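Side-chain contacts in putative cytochrome P450 154A1 (Streptomyces coelicolor, PDB 1ODO), which belongs to the cytochrome P450 family and holds an iron protoporphyrin IX in a largely helical fold, with 4-phenyl-1H-imidazole bound in the pocket beside it: residues V9-P12 with T13-H17; D139-E143 with L144-L148; E272-W275 with A276-V279; H329-A332 with D333-D336. All coordinates share one frame; numbering follows the deposited sequence.

Contact 1: residues V9-P12 with T13-H17; sequences VLDP and TGADH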
ATOM      1  N   VAL A   9      17.479  11.756  -8.961  1.00 20.49           N
ATOM      2  CA  VAL A   9      17.470  10.333  -8.644  1.00 19.11           C
ATOM      3  C   VAL A   9      16.884  10.023  -7.272  1.00 18.80           C
ATOM      4  O   VAL A   9      17.430  10.423  -6.247  1.00 17.94           O
ATOM      5  CB  VAL A   9      18.894   9.745  -8.722  1.00 19.56           C
ATOM      6  CG1 VAL A   9      18.846   8.238  -8.494  1.00 19.08           C
ATOM      7  CG2 VAL A   9      19.507  10.055 -10.077  1.00 19.46           C
ATOM      8  N   LEU A  10      15.763   9.308  -7.260  1.00 17.82           N
ATOM      9  CA  LEU A  10      15.112   8.949  -6.006  1.00 18.02           C
ATOM     10  C   LEU A  10      15.874   7.796  -5.351  1.00 16.92           C
ATOM     11  O   LEU A  10      16.204   6.808  -6.002  1.00 17.24           O
ATOM     12  CB  LEU A  10      13.654   8.556  -6.265  1.00 17.70           C
ATOM     13  CG  LEU A  10      12.817   9.634  -6.965  1.00 19.36           C
ATOM     14  CD1 LEU A  10      11.370   9.177  -7.056  1.00 20.92           C
ATOM     15  CD2 LEU A  10      12.910  10.948  -6.194  1.00 19.44           C
ATOM     16  N   ASP A  11      16.156   7.948  -4.061  1.00 15.35           N
ATOM     17  CA  ASP A  11      16.882   6.959  -3.269  1.00 15.10           C
ATOM     18  C   ASP A  11      16.156   5.611  -3.166  1.00 13.35           C
ATOM     19  O   ASP A  11      15.107   5.509  -2.535  1.00 12.34           O
ATOM     20  CB  ASP A  11      17.137   7.557  -1.880  1.00 15.35           C
ATOM     21  CG  ASP A  11      17.889   6.624  -0.954  1.00 17.62           C
ATOM     22  OD1 ASP A  11      18.456   5.615  -1.420  1.00 16.90           O
ATOM     23  OD2 ASP A  11      17.916   6.920   0.257  1.00 18.73           O
ATOM     24  N   PRO A  12      16.721   4.555  -3.780  1.00 13.39           N
ATOM     25  CA  PRO A  12      16.113   3.217  -3.750  1.00 13.24           C
ATOM     26  C   PRO A  12      16.004   2.617  -2.347  1.00 12.35           C
ATOM     27  O   PRO A  12      15.217   1.699  -2.127  1.00 12.80           O
ATOM     28  CB  PRO A  12      17.046   2.384  -4.636  1.00 14.31           C
ATOM     29  CG  PRO A  12      17.687   3.396  -5.538  1.00 16.63           C
ATOM     30  CD  PRO A  12      17.941   4.553  -4.606  1.00 14.36           C
ATOM     31  N   THR A  13      16.794   3.125  -1.407  1.00 12.10           N
ATOM     32  CA  THR A  13      16.764   2.614  -0.035  1.00 14.73           C
ATOM     33  C   THR A  13      15.763   3.331   0.869  1.00 15.62           C
ATOM     34  O   THR A  13      15.557   2.921   2.012  1.00 15.02           O
ATOM     35  CB  THR A  13      18.155   2.705   0.631  1.00 15.54           C
ATOM     36  OG1 THR A  13      18.474   4.076   0.900  1.00 16.98           O
ATOM     37  CG2 THR A  13      19.217   2.119  -0.286  1.00 17.26           C
ATOM     38  N   GLY A  14      15.152   4.398   0.356  1.00 14.23           N
ATOM     39  CA  GLY A  14      14.179   5.160   1.126  1.00 16.96           C
ATOM     40  C   GLY A  14      14.687   5.596   2.490  1.00 17.20           C
ATOM     41  O   GLY A  14      13.927   5.646   3.459  1.00 17.15           O
ATOM     42  N   ALA A  15      15.969   5.941   2.556  1.00 16.95           N
ATOM     43  CA  ALA A  15      16.610   6.369   3.795  1.00 16.81           C
ATOM     44  C   ALA A  15      16.105   7.637   4.481  1.00 16.81           C
ATOM     45  O   ALA A  15      16.232   7.767   5.701  1.00 18.07           O
ATOM     46  CB  ALA A  15      18.122   6.481   3.571  1.00 16.26           C
ATOM     47  N   ASP A  16      15.541   8.571   3.725  1.00 16.29           N
ATOM     48  CA  ASP A  16      15.048   9.806   4.329  1.00 16.57           C
ATOM     49  C   ASP A  16      13.924  10.395   3.484  1.00 15.80           C
ATOM     50  O   ASP A  16      14.125  11.379   2.764  1.00 14.00           O
ATOM     51  CB  ASP A  16      16.203  10.806   4.440  1.00 17.80           C
ATOM     52  CG  ASP A  16      15.815  12.074   5.172  1.00 20.92           C
ATOM     53  OD1 ASP A  16      14.660  12.178   5.636  1.00 20.83           O
ATOM     54  OD2 ASP A  16      16.675  12.970   5.288  1.00 22.89           O
ATOM     55  N   HIS A  17      12.739   9.800   3.588  1.00 13.48           N
ATOM     56  CA  HIS A  17      11.596  10.267   2.820  1.00 13.24           C
ATOM     57  C   HIS A  17      11.105  11.669   3.164  1.00 13.39           C
ATOM     58  O   HIS A  17      10.535  12.343   2.308  1.00 12.20           O
ATOM     59  CB  HIS A  17      10.444   9.249   2.896  1.00 12.63           C
ATOM     60  CG  HIS A  17       9.743   9.198   4.219  1.00 12.55           C
ATOM     61  ND1 HIS A  17      10.381   8.854   5.392  1.00 14.60           N
ATOM     62  CD2 HIS A  17       8.444   9.405   4.544  1.00 12.62           C
ATOM     63  CE1 HIS A  17       9.506   8.850   6.382  1.00 15.82           C
ATOM     64  NE2 HIS A  17       8.322   9.180   5.894  1.00 14.57           N
TER
HETATM   65  O   HOH W   1      15.295   8.763   0.826  1.00 21.10           O
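Asp-11 reaches forward over the turn and spreads its carboxylate across Thr-13 and Ala-15. OD1 of Asp-11 takes two bonds from the same residue: OG1 of Thr-13 donates to it at 2.8 Å, on the syn side and 25° out of the carboxylate plane. The backbone N of Thr-13 meets the same OD1 at 3.0 Å, much farther out of plane but from the same face. The other oxygen, OD2 of Asp-11, accepts from Ala-15 N at 3.2 Å, again from above the plane, while the methyl CB of Ala-15 packs against OD2 at 3.3 Å. Two torsions set this up. CG of Asp-11 stands opposite its own N (chi1 -180°), which throws the carboxylate ahead along the chain, and OG1 of Thr-13 sits between its N and carbonyl carbon (chi1 71°), turned to the acid. A water extends the network, giving a long 3.3 Å bond to Asp-11 OD2 and receiving one from Asp-16 N. Gly-14 N closes on Asp-11 O at 3.1 Å, and Gly-14 itself has a positive phi. Farther out, Pro-12 O accepts from Thr-177 OG1, and Asp-16 N-caps helix 17-25. The whole is an Asx turn superposed on a type I beta turn, Asp-11 to Gly-14, connecting edge strand 8-9 to that helix.

Contact 2: residues D139-E143 with L144-L148; sequences DLRQE and LAYPL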
ATOM      1  N   ASP A 139       8.364  -6.817  19.412  1.00 18.15           N
ATOM      2  CA  ASP A 139       8.396  -6.126  18.125  1.00 17.91           C
ATOM      3  C   ASP A 139       6.965  -6.184  17.596  1.00 16.42           C
ATOM      4  O   ASP A 139       6.549  -7.175  16.999  1.00 16.56           O
ATOM      5  CB  ASP A 139       9.340  -6.816  17.145  1.00 17.73           C
ATOM      6  CG  ASP A 139       9.450  -6.066  15.828  1.00 18.82           C
ATOM      7  OD1 ASP A 139       8.628  -5.153  15.598  1.00 15.81           O
ATOM      8  OD2 ASP A 139      10.344  -6.390  15.020  1.00 20.67           O
ATOM      9  N   LEU A 140       6.218  -5.113  17.830  1.00 17.58           N
ATOM     10  CA  LEU A 140       4.830  -5.020  17.399  1.00 17.35           C
ATOM     11  C   LEU A 140       4.617  -5.216  15.900  1.00 17.27           C
ATOM     12  O   LEU A 140       3.553  -5.668  15.472  1.00 14.82           O
ATOM     13  CB  LEU A 140       4.251  -3.674  17.842  1.00 18.05           C
ATOM     14  CG  LEU A 140       2.754  -3.652  18.151  1.00 21.60           C
ATOM     15  CD1 LEU A 140       2.460  -4.588  19.324  1.00 21.03           C
ATOM     16  CD2 LEU A 140       2.328  -2.230  18.492  1.00 19.91           C
ATOM     17  N   ARG A 141       5.623  -4.880  15.101  1.00 16.48           N
ATOM     18  CA  ARG A 141       5.500  -5.038  13.660  1.00 16.03           C
ATOM     19  C   ARG A 141       5.347  -6.521  13.325  1.00 16.62           C
ATOM     20  O   ARG A 141       4.486  -6.905  12.532  1.00 16.31           O
ATOM     21  CB  ARG A 141       6.731  -4.450  12.953  1.00 16.27           C
ATOM     22  CG  ARG A 141       6.610  -4.407  11.429  1.00 15.91           C
ATOM     23  CD  ARG A 141       7.806  -3.711  10.779  1.00 16.82           C
ATOM     24  NE  ARG A 141       7.772  -3.839   9.322  1.00 16.64           N
ATOM     25  CZ  ARG A 141       7.052  -3.070   8.512  1.00 16.45           C
ATOM     26  NH1 ARG A 141       6.301  -2.093   9.002  1.00 15.31           N
ATOM     27  NH2 ARG A 141       7.061  -3.298   7.206  1.00 15.79           N
ATOM     28  N   GLN A 142       6.165  -7.358  13.957  1.00 16.89           N
ATOM     29  CA  GLN A 142       6.111  -8.795  13.719  1.00 17.51           C
ATOM     30  C   GLN A 142       4.991  -9.526  14.463  1.00 16.57           C
ATOM     31  O   GLN A 142       4.450 -10.507  13.958  1.00 16.30           O
ATOM     32  CB  GLN A 142       7.446  -9.445  14.100  1.00 20.33           C
ATOM     33  CG  GLN A 142       8.637  -9.007  13.261  1.00 22.57           C
ATOM     34  CD  GLN A 142       8.427  -9.255  11.781  1.00 24.91           C
ATOM     35  OE1 GLN A 142       7.988 -10.333  11.377  1.00 25.97           O
ATOM     36  NE2 GLN A 142       8.743  -8.258  10.961  1.00 24.87           N
ATOM     37  N   GLU A 143       4.638  -9.051  15.654  1.00 16.80           N
ATOM     38  CA  GLU A 143       3.589  -9.697  16.435  1.00 17.67           C
ATOM     39  C   GLU A 143       2.152  -9.234  16.215  1.00 16.89           C
ATOM     40  O   GLU A 143       1.216  -9.900  16.663  1.00 16.77           O
ATOM     41  CB  GLU A 143       3.935  -9.612  17.926  1.00 20.28           C
ATOM     42  CG  GLU A 143       5.274 -10.256  18.274  1.00 22.68           C
ATOM     43  CD  GLU A 143       5.398 -11.667  17.723  1.00 25.54           C
ATOM     44  OE1 GLU A 143       4.479 -12.476  17.956  1.00 25.36           O
ATOM     45  OE2 GLU A 143       6.413 -11.967  17.055  1.00 26.64           O
ATOM     46  N   LEU A 144       1.963  -8.108  15.531  1.00 15.28           N
ATOM     47  CA  LEU A 144       0.613  -7.606  15.283  1.00 15.33           C
ATOM     48  C   LEU A 144       0.416  -7.021  13.888  1.00 14.51           C
ATOM     49  O   LEU A 144      -0.455  -7.460  13.138  1.00 13.85           O
ATOM     50  CB  LEU A 144       0.231  -6.542  16.323  1.00 14.46           C
ATOM     51  CG  LEU A 144      -1.135  -5.875  16.101  1.00 15.42           C
ATOM     52  CD1 LEU A 144      -2.238  -6.926  16.205  1.00 15.55           C
ATOM     53  CD2 LEU A 144      -1.361  -4.771  17.122  1.00 16.67           C
ATOM     54  N   ALA A 145       1.231  -6.029  13.544  1.00 15.27           N
ATOM     55  CA  ALA A 145       1.143  -5.371  12.243  1.00 14.54           C
ATOM     56  C   ALA A 145       1.190  -6.308  11.032  1.00 14.16           C
ATOM     57  O   ALA A 145       0.394  -6.164  10.104  1.00 13.29           O
ATOM     58  CB  ALA A 145       2.241  -4.299  12.130  1.00 16.50           C
ATOM     59  N   TYR A 146       2.110  -7.267  11.038  1.00 14.23           N
ATOM     60  CA  TYR A 146       2.229  -8.205   9.925  1.00 15.04           C
ATOM     61  C   TYR A 146       1.187  -9.328   9.900  1.00 14.81           C
ATOM     62  O   TYR A 146       0.536  -9.552   8.880  1.00 14.64           O
ATOM     63  CB  TYR A 146       3.634  -8.827   9.897  1.00 16.17           C
ATOM     64  CG  TYR A 146       4.613  -8.133   8.965  1.00 19.26           C
ATOM     65  CD1 TYR A 146       5.828  -7.632   9.439  1.00 19.56           C
ATOM     66  CD2 TYR A 146       4.333  -8.001   7.603  1.00 20.53           C
ATOM     67  CE1 TYR A 146       6.742  -7.016   8.580  1.00 21.53           C
ATOM     68  CE2 TYR A 146       5.239  -7.387   6.736  1.00 22.21           C
ATOM     69  CZ  TYR A 146       6.439  -6.897   7.230  1.00 22.36           C
ATOM     70  OH  TYR A 146       7.329  -6.282   6.377  1.00 23.98           O
ATOM     71  N   PRO A 147       1.010 -10.045  11.021  1.00 14.24           N
ATOM     72  CA  PRO A 147       0.029 -11.139  11.039  1.00 13.68           C
ATOM     73  C   PRO A 147      -1.452 -10.812  10.833  1.00 13.02           C
ATOM     74  O   PRO A 147      -2.175 -11.616  10.246  1.00 13.14           O
ATOM     75  CB  PRO A 147       0.293 -11.817  12.387  1.00 15.94           C
ATOM     76  CG  PRO A 147       0.778 -10.687  13.243  1.00 16.71           C
ATOM     77  CD  PRO A 147       1.719  -9.956  12.310  1.00 14.72           C
ATOM     78  N   LEU A 148      -1.916  -9.653  11.292  1.00 12.39           N
ATOM     79  CA  LEU A 148      -3.329  -9.315  11.116  1.00 12.94           C
ATOM     80  C   LEU A 148      -3.774  -9.251   9.653  1.00 12.48           C
ATOM     81  O   LEU A 148      -4.713  -9.949   9.260  1.00 12.72           O
ATOM     82  CB  LEU A 148      -3.667  -7.995  11.819  1.00 11.94           C
ATOM     83  CG  LEU A 148      -5.104  -7.490  11.636  1.00 12.40           C
ATOM     84  CD1 LEU A 148      -6.111  -8.550  12.086  1.00 13.22           C
ATOM     85  CD2 LEU A 148      -5.287  -6.208  12.440  1.00 13.70           C
TER
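Tyr-146 folds back beside Gln-142, and Arg-141 crosses it obliquely, so the polar side-chain contacts gather round its ring. NH2 of Arg-141 donates to OH of Tyr-146 at 3.1 Å, a bent bond (137°) that leaves the guanidinium plane by 31°. The guanidinium stands steeply to the ring, 78° between planes, and NE of Arg-141 lies 3.4 Å from CE1 of Tyr-146. Gln-142, bent at chi2, brings NE2 to 3.3 Å from CD1 of Tyr-146. Both Arg-141 and Tyr-146 have stronger partners outside: Arg-141 makes a salt bridge with Asp-252, and the tyrosine hydroxyl bonds Glu-245. Backbone bonds show the helix widening. Leu-140 O accepts from Leu-144 N and, five residues on, from Ala-145 N, the wider pi-type turn; Arg-141 O likewise takes Tyr-146 N at 2.8 Å. Apolar contact is light: CD1 of Leu-140 meets CB of Leu-144 at 4.2 Å. Asp-139 caps the start of helix 140-145, where strand 138-139 ends. Leu-140 and Leu-144 then face Leu-371 of helix 357-374, Leu-144 also meets helix 108-131, and Arg-141, Ala-145 and Tyr-146 lie on Val-248 of helix 247-260.

Contact 3: residues E272-W275 with A276-V279; sequences EVTW and ADVV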
ATOM      1  N   GLU A 272     -12.250  13.508  21.941  1.00 17.62           N
ATOM      2  CA  GLU A 272     -12.197  14.635  21.013  1.00 18.85           C
ATOM      3  C   GLU A 272     -11.987  14.184  19.569  1.00 17.75           C
ATOM      4  O   GLU A 272     -12.381  14.876  18.635  1.00 18.68           O
ATOM      5  CB  GLU A 272     -11.102  15.615  21.434  1.00 20.22           C
ATOM      6  CG  GLU A 272     -11.460  16.415  22.681  1.00 25.92           C
ATOM      7  CD  GLU A 272     -10.396  17.432  23.049  1.00 28.77           C
ATOM      8  OE1 GLU A 272      -9.975  18.205  22.160  1.00 31.27           O
ATOM      9  OE2 GLU A 272      -9.987  17.462  24.228  1.00 31.79           O
ATOM     10  N   VAL A 273     -11.345  13.034  19.391  1.00 16.80           N
ATOM     11  CA  VAL A 273     -11.095  12.483  18.060  1.00 16.25           C
ATOM     12  C   VAL A 273     -11.347  10.990  18.207  1.00 16.80           C
ATOM     13  O   VAL A 273     -11.275  10.455  19.313  1.00 16.57           O
ATOM     14  CB  VAL A 273      -9.636  12.691  17.565  1.00 16.58           C
ATOM     15  CG1 VAL A 273      -9.238  14.155  17.688  1.00 16.31           C
ATOM     16  CG2 VAL A 273      -8.682  11.788  18.337  1.00 14.77           C
ATOM     17  N   THR A 274     -11.644  10.324  17.099  1.00 16.30           N
ATOM     18  CA  THR A 274     -11.905   8.889  17.107  1.00 16.81           C
ATOM     19  C   THR A 274     -10.702   8.118  16.577  1.00 16.46           C
ATOM     20  O   THR A 274      -9.741   8.709  16.085  1.00 15.70           O
ATOM     21  CB  THR A 274     -13.088   8.539  16.201  1.00 17.42           C
ATOM     22  OG1 THR A 274     -12.769   8.911  14.853  1.00 15.90           O
ATOM     23  CG2 THR A 274     -14.344   9.274  16.645  1.00 17.28           C
ATOM     24  N   TRP A 275     -10.757   6.795  16.679  1.00 16.17           N
ATOM     25  CA  TRP A 275      -9.657   5.980  16.187  1.00 16.07           C
ATOM     26  C   TRP A 275      -9.624   6.179  14.676  1.00 15.48           C
ATOM     27  O   TRP A 275      -8.560   6.176  14.063  1.00 14.15           O
ATOM     28  CB  TRP A 275      -9.882   4.500  16.512  1.00 16.17           C
ATOM     29  CG  TRP A 275      -9.673   4.173  17.954  1.00 17.69           C
ATOM     30  CD1 TRP A 275     -10.600   3.683  18.830  1.00 17.87           C
ATOM     31  CD2 TRP A 275      -8.456   4.319  18.697  1.00 18.29           C
ATOM     32  NE1 TRP A 275     -10.034   3.514  20.073  1.00 17.39           N
ATOM     33  CE2 TRP A 275      -8.719   3.897  20.019  1.00 18.82           C
ATOM     34  CE3 TRP A 275      -7.166   4.764  18.371  1.00 18.62           C
ATOM     35  CZ2 TRP A 275      -7.740   3.908  21.018  1.00 17.68           C
ATOM     36  CZ3 TRP A 275      -6.190   4.774  19.370  1.00 19.68           C
ATOM     37  CH2 TRP A 275      -6.487   4.348  20.676  1.00 17.50           C
ATOM     38  N   ALA A 276     -10.802   6.359  14.085  1.00 15.13           N
ATOM     39  CA  ALA A 276     -10.908   6.562  12.646  1.00 15.52           C
ATOM     40  C   ALA A 276     -10.190   7.851  12.262  1.00 14.28           C
ATOM     41  O   ALA A 276      -9.516   7.907  11.238  1.00 13.73           O
ATOM     42  CB  ALA A 276     -12.382   6.617  12.218  1.00 15.56           C
ATOM     43  N   ASP A 277     -10.332   8.890  13.079  1.00 13.84           N
ATOM     44  CA  ASP A 277      -9.670  10.160  12.787  1.00 14.16           C
ATOM     45  C   ASP A 277      -8.158   9.965  12.803  1.00 13.42           C
ATOM     46  O   ASP A 277      -7.435  10.540  11.989  1.00 12.08           O
ATOM     47  CB  ASP A 277     -10.024  11.232  13.820  1.00 14.39           C
ATOM     48  CG  ASP A 277     -11.470  11.673  13.745  1.00 18.48           C
ATOM     49  OD1 ASP A 277     -12.054  11.651  12.639  1.00 17.34           O
ATOM     50  OD2 ASP A 277     -12.013  12.065  14.803  1.00 19.27           O
ATOM     51  N   VAL A 278      -7.680   9.164  13.751  1.00 12.88           N
ATOM     52  CA  VAL A 278      -6.251   8.906  13.859  1.00 12.23           C
ATOM     53  C   VAL A 278      -5.754   8.156  12.631  1.00 12.56           C
ATOM     54  O   VAL A 278      -4.659   8.423  12.133  1.00 11.73           O
ATOM     55  CB  VAL A 278      -5.924   8.093  15.128  1.00 13.88           C
ATOM     56  CG1 VAL A 278      -4.480   7.622  15.094  1.00 12.46           C
ATOM     57  CG2 VAL A 278      -6.159   8.956  16.357  1.00 16.16           C
ATOM     58  N   VAL A 279      -6.559   7.218  12.141  1.00 12.05           N
ATOM     59  CA  VAL A 279      -6.171   6.448  10.971  1.00 11.28           C
ATOM     60  C   VAL A 279      -6.122   7.354   9.744  1.00 11.53           C
ATOM     61  O   VAL A 279      -5.199   7.251   8.937  1.00 10.23           O
ATOM     62  CB  VAL A 279      -7.140   5.260  10.736  1.00 13.04           C
ATOM     63  CG1 VAL A 279      -6.902   4.634   9.365  1.00 11.93           C
ATOM     64  CG2 VAL A 279      -6.911   4.204  11.821  1.00 12.53           C
TER
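Asp-277 OD2 receives the N-H of Thr-274 at 2.9 Å in a nearly straight bond (167°), the donor standing 42° out of the carboxylate plane. The return bond runs from Asp-277 N to OG1 of Thr-274 at 3.0 Å. Each residue thus binds the other's backbone N with its side-chain oxygen, a capping box at the start of helix 275-285. The torsions serve the exchange: OG1 of Thr-274 is tucked between its N and carbonyl carbon (chi1 62°), turned to Asp-277 N, while CG of Asp-277 stands opposite its carbonyl carbon and leans back toward the N-cap. CB of Ala-276 approaches the same hydroxyl, 3.5 Å from Thr-274 OG1. The regular helix bonds begin at once, with Val-278 N to Thr-274 O at 3.1 Å and Val-279 N to Trp-275 O at 3.0 Å. Apolar cover comes from the residue before the cap: CG2 of Val-273 touches CG2 of Val-278 at 4.3 Å, and both side chains also meet Val-268 of helix 262-270. Trp-275 turns its indole to helix 357-374 and Leu-258. Lys-342 adds a weak, long ion pair to OD1 of Asp-277. The bonds tie the incoming loop to the first turn, and the N-H groups clustered at this helix N-terminus would probably favour the ionised carboxylate of Asp-277.

Contact 4: residues H329-A332 with D333-D336; sequences HEDA and DTFD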
ATOM      1  N   HIS A 329      -2.978  21.430   2.870  1.00 14.49           N
ATOM      2  CA  HIS A 329      -3.117  21.385   4.323  1.00 17.63           C
ATOM      3  C   HIS A 329      -2.177  22.372   5.013  1.00 17.50           C
ATOM      4  O   HIS A 329      -0.998  22.444   4.682  1.00 18.97           O
ATOM      5  CB  HIS A 329      -2.788  19.975   4.823  1.00 17.28           C
ATOM      6  CG  HIS A 329      -3.713  18.918   4.307  1.00 16.51           C
ATOM      7  ND1 HIS A 329      -4.979  18.727   4.814  1.00 14.68           N
ATOM      8  CD2 HIS A 329      -3.557  17.998   3.323  1.00 16.07           C
ATOM      9  CE1 HIS A 329      -5.565  17.734   4.167  1.00 17.20           C
ATOM     10  NE2 HIS A 329      -4.724  17.275   3.258  1.00 16.10           N
ATOM     11  N   GLU A 330      -2.688  23.133   5.974  1.00 22.47           N
ATOM     12  CA  GLU A 330      -1.824  24.078   6.669  1.00 24.25           C
ATOM     13  C   GLU A 330      -1.050  23.290   7.717  1.00 23.27           C
ATOM     14  O   GLU A 330      -1.563  22.310   8.261  1.00 22.42           O
ATOM     15  CB  GLU A 330      -2.647  25.202   7.297  1.00 28.76           C
ATOM     16  CG  GLU A 330      -3.133  26.194   6.248  1.00 32.99           C
ATOM     17  CD  GLU A 330      -3.704  27.461   6.840  1.00 34.51           C
ATOM     18  OE1 GLU A 330      -2.982  28.144   7.596  1.00 36.35           O
ATOM     19  OE2 GLU A 330      -4.874  27.777   6.539  1.00 37.65           O
ATOM     20  N   ASP A 331       0.185  23.708   7.981  1.00 21.94           N
ATOM     21  CA  ASP A 331       1.041  23.036   8.951  1.00 22.56           C
ATOM     22  C   ASP A 331       0.958  21.551   8.607  1.00 21.52           C
ATOM     23  O   ASP A 331       0.823  20.688   9.475  1.00 18.77           O
ATOM     24  CB  ASP A 331       0.556  23.293  10.379  1.00 26.75           C
ATOM     25  CG  ASP A 331       1.540  22.800  11.421  1.00 29.43           C
ATOM     26  OD1 ASP A 331       2.759  22.795  11.134  1.00 32.08           O
ATOM     27  OD2 ASP A 331       1.101  22.432  12.532  1.00 31.33           O
ATOM     28  N   ALA A 332       1.048  21.281   7.308  1.00 19.31           N
ATOM     29  CA  ALA A 332       0.981  19.930   6.763  1.00 17.77           C
ATOM     30  C   ALA A 332       1.942  18.894   7.334  1.00 16.80           C
ATOM     31  O   ALA A 332       1.620  17.708   7.345  1.00 16.15           O
ATOM     32  CB  ALA A 332       1.136  19.990   5.244  1.00 17.68           C
ATOM     33  N   ASP A 333       3.113  19.316   7.801  1.00 16.70           N
ATOM     34  CA  ASP A 333       4.063  18.353   8.351  1.00 16.51           C
ATOM     35  C   ASP A 333       3.815  17.973   9.805  1.00 16.78           C
ATOM     36  O   ASP A 333       4.563  17.189  10.378  1.00 18.34           O
ATOM     37  CB  ASP A 333       5.499  18.861   8.183  1.00 16.96           C
ATOM     38  CG  ASP A 333       5.901  18.994   6.723  1.00 18.86           C
ATOM     39  OD1 ASP A 333       5.545  18.106   5.923  1.00 16.46           O
ATOM     40  OD2 ASP A 333       6.581  19.982   6.375  1.00 19.90           O
ATOM     41  N   THR A 334       2.763  18.522  10.398  1.00 18.09           N
ATOM     42  CA  THR A 334       2.443  18.215  11.788  1.00 17.36           C
ATOM     43  C   THR A 334       1.277  17.237  11.828  1.00 15.93           C
ATOM     44  O   THR A 334       0.301  17.403  11.096  1.00 15.48           O
ATOM     45  CB  THR A 334       2.028  19.482  12.572  1.00 18.57           C
ATOM     46  OG1 THR A 334       3.097  20.434  12.557  1.00 18.43           O
ATOM     47  CG2 THR A 334       1.704  19.126  14.022  1.00 19.69           C
ATOM     48  N   PHE A 335       1.383  16.213  12.670  1.00 15.15           N
ATOM     49  CA  PHE A 335       0.314  15.224  12.789  1.00 14.32           C
ATOM     50  C   PHE A 335      -0.727  15.853  13.710  1.00 13.98           C
ATOM     51  O   PHE A 335      -0.412  16.246  14.831  1.00 14.41           O
ATOM     52  CB  PHE A 335       0.841  13.924  13.407  1.00 12.97           C
ATOM     53  CG  PHE A 335      -0.182  12.816  13.459  1.00 13.52           C
ATOM     54  CD1 PHE A 335      -0.131  11.762  12.550  1.00 12.61           C
ATOM     55  CD2 PHE A 335      -1.197  12.831  14.415  1.00 14.28           C
ATOM     56  CE1 PHE A 335      -1.077  10.734  12.589  1.00 14.16           C
ATOM     57  CE2 PHE A 335      -2.152  11.808  14.466  1.00 15.41           C
ATOM     58  CZ  PHE A 335      -2.091  10.758  13.552  1.00 13.44           C
ATOM     59  N   ASP A 336      -1.959  15.958  13.227  1.00 13.52           N
ATOM     60  CA  ASP A 336      -3.048  16.542  14.001  1.00 13.92           C
ATOM     61  C   ASP A 336      -4.347  15.822  13.651  1.00 13.59           C
ATOM     62  O   ASP A 336      -4.944  16.077  12.611  1.00 13.68           O
ATOM     63  CB  ASP A 336      -3.149  18.043  13.684  1.00 15.48           C
ATOM     64  CG  ASP A 336      -4.368  18.707  14.310  1.00 17.75           C
ATOM     65  OD1 ASP A 336      -4.975  18.131  15.236  1.00 15.66           O
ATOM     66  OD2 ASP A 336      -4.713  19.824  13.875  1.00 18.84           O
TER
HETATM   67  O   HOH W   2       4.152  21.830   8.910  1.00 21.48           O
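Asp-331 and Thr-334 meet in the close-packed half of this turn. The hydroxyl OG1 of Thr-334 donates to OD1 of Asp-331 at 2.8 Å, approaching 38° above the carboxylate plane, and CB of Thr-334 sits only 3.1 Å from the other oxygen, OD2 of Asp-331. Thr-334 OG1 is placed there by standing opposite its carbonyl carbon (chi1 -60°), which turns it back to the acid. Thr-334 N closes the ring on Asp-331 O at 3.1 Å, a fairly straight bond of 160°. The other half is looser. A water, rather than a side chain, fills the step between Asp-331 and Asp-333: it donates to OD1 of Asp-331 at 2.8 Å and accepts from Asp-333 N at 2.9 Å. The carboxylate of Asp-333 leaves the turn altogether for salt bridges with Arg-324 and Arg-22. Outside the turn, Arg-339 binds the carbonyls of Glu-330, Asp-331 and Thr-334, Arg-284 that of Ala-332, and Glu-281 OE2 accepts from Asp-336 N. This is a type I beta turn, Asp-331 to Thr-334, in the segment known in P450s as the meander; Glu-281 and Arg-284 of the ExxR helix, with Arg-339, are consistent with the family's E-R-R triad.

How the contacts relate
Contacts 3 and 4 meet at helix 275-285 and touch: Val-278 O lies 3.8 Å from Phe-335 CZ, though their centres are 16 Å apart. Contact 3 starts that helix, and its later residues Glu-281, Arg-284 and His-285 hold contact 4. Contact 1 comes within about 8 Å of contact 4 at the nearest atoms, and Arg-22, on the helix that follows contact 1, bridges to Asp-333. Contact 2, about 21 Å from contact 3 between centres, is joined to it through helices 247-260 and 357-374, which both contacts pack on. The side chain of Val-279 in contact 3 is about 8 Å from the haem, and that of Ala-145 in contact 2 about 11 Å; the side chain of Tyr-146 is about 12 Å from the 4-phenyl-1H-imidazole.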